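Local coordinates for Lmo0135 protein (Listeria monocytogenes EGD-e, PDB 5ISU) that probably captures peptides outside the cell as the substrate-binding protein of an ABC transporter, at residues P179-E184 against S192-N197. Numbering follows the deposited sequence.
Sequences PYKFVE and SLERFN
Y180 and L193 form the tight side of this antiparallel pairing: the tyrosine CB rests against CD1 of L193 at 3.7 Å, while its ring lies obliquely beside the opposing backbone, where Y180 CD1 comes within 3.5 Å of R195 N. Helix 39-48 and strand 208-213 close over L193, and the Y180 hydroxyl is anchored on the carbonyl of L206. F182 lies on the same face but touches L193 more loosely. Between the Y180 and F182 positions, K181 and E194 exchange two backbone hydrogen bonds, that from K181 N to E194 O being 2.6 Å.

The other face is looser and partly exposed. The K181 chain bends at chi3 (-69°), which carries CE to 3.6 Å from OE2 of E194, yet the salt bridge made by NZ is long; a water links NZ, weakly, to R195 O and N197 N. Alongside, V183 lays CG2 against the E194 CG, 3.7 Å away.

Near the turn the register slips: S192 O accepts V183 N at 3.0 Å and E184 N only weakly, while S192 N donates almost straight to E184 O. Two residues opposite one make a classic beta bulge, here in the hairpin 180-186/190-195 at the margin of a four-stranded mixed sheet.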
loop_
_atom_site.group_PDB
_atom_site.type_symbol
_atom_site.label_atom_id
_atom_site.label_comp_id
_atom_site.label_asym_id
_atom_site.label_seq_id
_atom_site.Cartn_x
_atom_site.Cartn_y
_atom_site.Cartn_z
ATOM N N PRO A 179 -12.846 4.284 -16.444
ATOM C CA PRO A 179 -13.938 5.221 -16.711
ATOM C C PRO A 179 -13.576 6.562 -17.322
ATOM O O PRO A 179 -14.468 7.217 -17.806
ATOM C CB PRO A 179 -14.552 5.428 -15.336
ATOM C CG PRO A 179 -13.450 5.156 -14.377
ATOM C CD PRO A 179 -12.663 4.044 -14.996
ATOM N N TYR A 180 -12.297 6.958 -17.284
ATOM C CA TYR A 180 -11.833 8.232 -17.831
ATOM C C TYR A 180 -10.685 8.083 -18.833
ATOM O O TYR A 180 -9.664 7.452 -18.536
ATOM C CB TYR A 180 -11.475 9.209 -16.682
ATOM C CG TYR A 180 -12.749 9.641 -16.006
ATOM C CD1 TYR A 180 -13.508 10.680 -16.516
ATOM C CD2 TYR A 180 -13.267 8.921 -14.953
ATOM C CE1 TYR A 180 -14.723 11.026 -15.947
ATOM C CE2 TYR A 180 -14.475 9.263 -14.376
ATOM C CZ TYR A 180 -15.197 10.309 -14.868
ATOM O OH TYR A 180 -16.410 10.614 -14.294
ATOM N N LYS A 181 -10.897 8.637 -20.029
ATOM C CA LYS A 181 -9.935 8.606 -21.136
ATOM C C LYS A 181 -8.973 9.737 -20.969
ATOM O O LYS A 181 -9.331 10.796 -20.452
ATOM C CB LYS A 181 -10.630 8.791 -22.496
ATOM C CG LYS A 181 -11.743 7.808 -22.777
ATOM C CD LYS A 181 -12.297 7.946 -24.185
ATOM C CE LYS A 181 -13.056 9.246 -24.379
ATOM N NZ LYS A 181 -13.603 9.328 -25.755
ATOM N N PHE A 182 -7.758 9.531 -21.447
ATOM C CA PHE A 182 -6.721 10.546 -21.340
ATOM C C PHE A 182 -6.938 11.643 -22.392
ATOM O O PHE A 182 -7.269 11.344 -23.521
ATOM C CB PHE A 182 -5.352 9.891 -21.514
ATOM C CG PHE A 182 -4.204 10.855 -21.491
ATOM C CD1 PHE A 182 -3.640 11.247 -20.293
ATOM C CD2 PHE A 182 -3.662 11.340 -22.684
ATOM C CE1 PHE A 182 -2.561 12.119 -20.269
ATOM C CE2 PHE A 182 -2.582 12.217 -22.671
ATOM C CZ PHE A 182 -2.030 12.604 -21.458
ATOM N N VAL A 183 -6.786 12.900 -21.979
ATOM C CA VAL A 183 -6.908 14.044 -22.858
ATOM C C VAL A 183 -5.507 14.638 -23.027
ATOM O O VAL A 183 -4.954 14.585 -24.128
ATOM C CB VAL A 183 -7.937 15.081 -22.342
ATOM C CG1 VAL A 183 -7.963 16.318 -23.247
ATOM C CG2 VAL A 183 -9.322 14.454 -22.279
ATOM N N GLU A 184 -4.919 15.155 -21.947
ATOM C CA GLU A 184 -3.554 15.722 -22.031
ATOM C C GLU A 184 -2.862 15.876 -20.688
ATOM O O GLU A 184 -3.504 15.868 -19.635
ATOM C CB GLU A 184 -3.557 17.093 -22.727
ATOM C CG GLU A 184 -4.249 18.197 -21.931
ATOM C CD GLU A 184 -4.090 19.566 -22.566
ATOM O OE1 GLU A 184 -4.286 19.690 -23.800
ATOM O OE2 GLU A 184 -3.783 20.525 -21.820
ATOM N N SER A 192 -5.526 16.045 -17.521
ATOM C CA SER A 192 -6.975 16.143 -17.796
ATOM C C SER A 192 -7.480 14.879 -18.486
ATOM O O SER A 192 -6.792 14.301 -19.339
ATOM C CB SER A 192 -7.315 17.382 -18.639
ATOM O OG SER A 192 -6.610 17.371 -19.863
ATOM N N LEU A 193 -8.689 14.468 -18.105
ATOM C CA LEU A 193 -9.313 13.276 -18.634
ATOM C C LEU A 193 -10.773 13.560 -18.957
ATOM O O LEU A 193 -11.345 14.533 -18.453
ATOM C CB LEU A 193 -9.279 12.187 -17.558
ATOM C CG LEU A 193 -7.990 11.826 -16.807
ATOM C CD1 LEU A 193 -8.342 10.876 -15.665
ATOM C CD2 LEU A 193 -6.944 11.188 -17.696
ATOM N N GLU A 194 -11.384 12.696 -19.762
ATOM C CA GLU A 194 -12.805 12.817 -20.103
ATOM C C GLU A 194 -13.461 11.452 -20.026
ATOM O O GLU A 194 -12.813 10.436 -20.290
ATOM C CB GLU A 194 -13.010 13.464 -21.479
ATOM C CG GLU A 194 -12.562 12.639 -22.674
ATOM C CD GLU A 194 -12.757 13.362 -24.001
ATOM O OE1 GLU A 194 -13.274 14.514 -24.029
ATOM O OE2 GLU A 194 -12.380 12.772 -25.029
ATOM N N ARG A 195 -14.757 11.425 -19.714
ATOM C CA ARG A 195 -15.450 10.155 -19.522
ATOM C C ARG A 195 -15.451 9.191 -20.712
ATOM O O ARG A 195 -15.519 9.593 -21.878
ATOM C CB ARG A 195 -16.867 10.351 -18.999
ATOM C CG ARG A 195 -17.865 10.942 -19.985
ATOM C CD ARG A 195 -19.240 11.067 -19.326
ATOM N NE ARG A 195 -20.084 12.038 -20.008
ATOM C CZ ARG A 195 -21.248 12.475 -19.545
ATOM N NH1 ARG A 195 -21.704 12.041 -18.375
ATOM N NH2 ARG A 195 -21.957 13.375 -20.244
ATOM N N PHE A 196 -15.350 7.905 -20.385
ATOM C CA PHE A 196 -15.392 6.841 -21.373
ATOM C C PHE A 196 -16.813 6.338 -21.366
ATOM O O PHE A 196 -17.239 5.727 -20.401
ATOM C CB PHE A 196 -14.382 5.765 -20.986
ATOM C CG PHE A 196 -14.414 4.555 -21.855
ATOM C CD1 PHE A 196 -14.482 4.671 -23.238
ATOM C CD2 PHE A 196 -14.270 3.298 -21.303
ATOM C CE1 PHE A 196 -14.468 3.543 -24.040
ATOM C CE2 PHE A 196 -14.267 2.175 -22.095
ATOM C CZ PHE A 196 -14.365 2.293 -23.464
ATOM N N ASN A 197 -17.572 6.629 -22.416
ATOM C CA ASN A 197 -18.992 6.241 -22.439
ATOM C C ASN A 197 -19.263 4.756 -22.406
ATOM O O ASN A 197 -20.270 4.341 -21.850
ATOM C CB ASN A 197 -19.717 6.873 -23.637
ATOM C CG ASN A 197 -19.829 8.377 -23.507
ATOM O OD1 ASN A 197 -19.777 8.917 -22.407
ATOM N ND2 ASN A 197 -19.994 9.058 -24.625
HETATM O O HOH W 1 -16.611 8.100 -24.602
#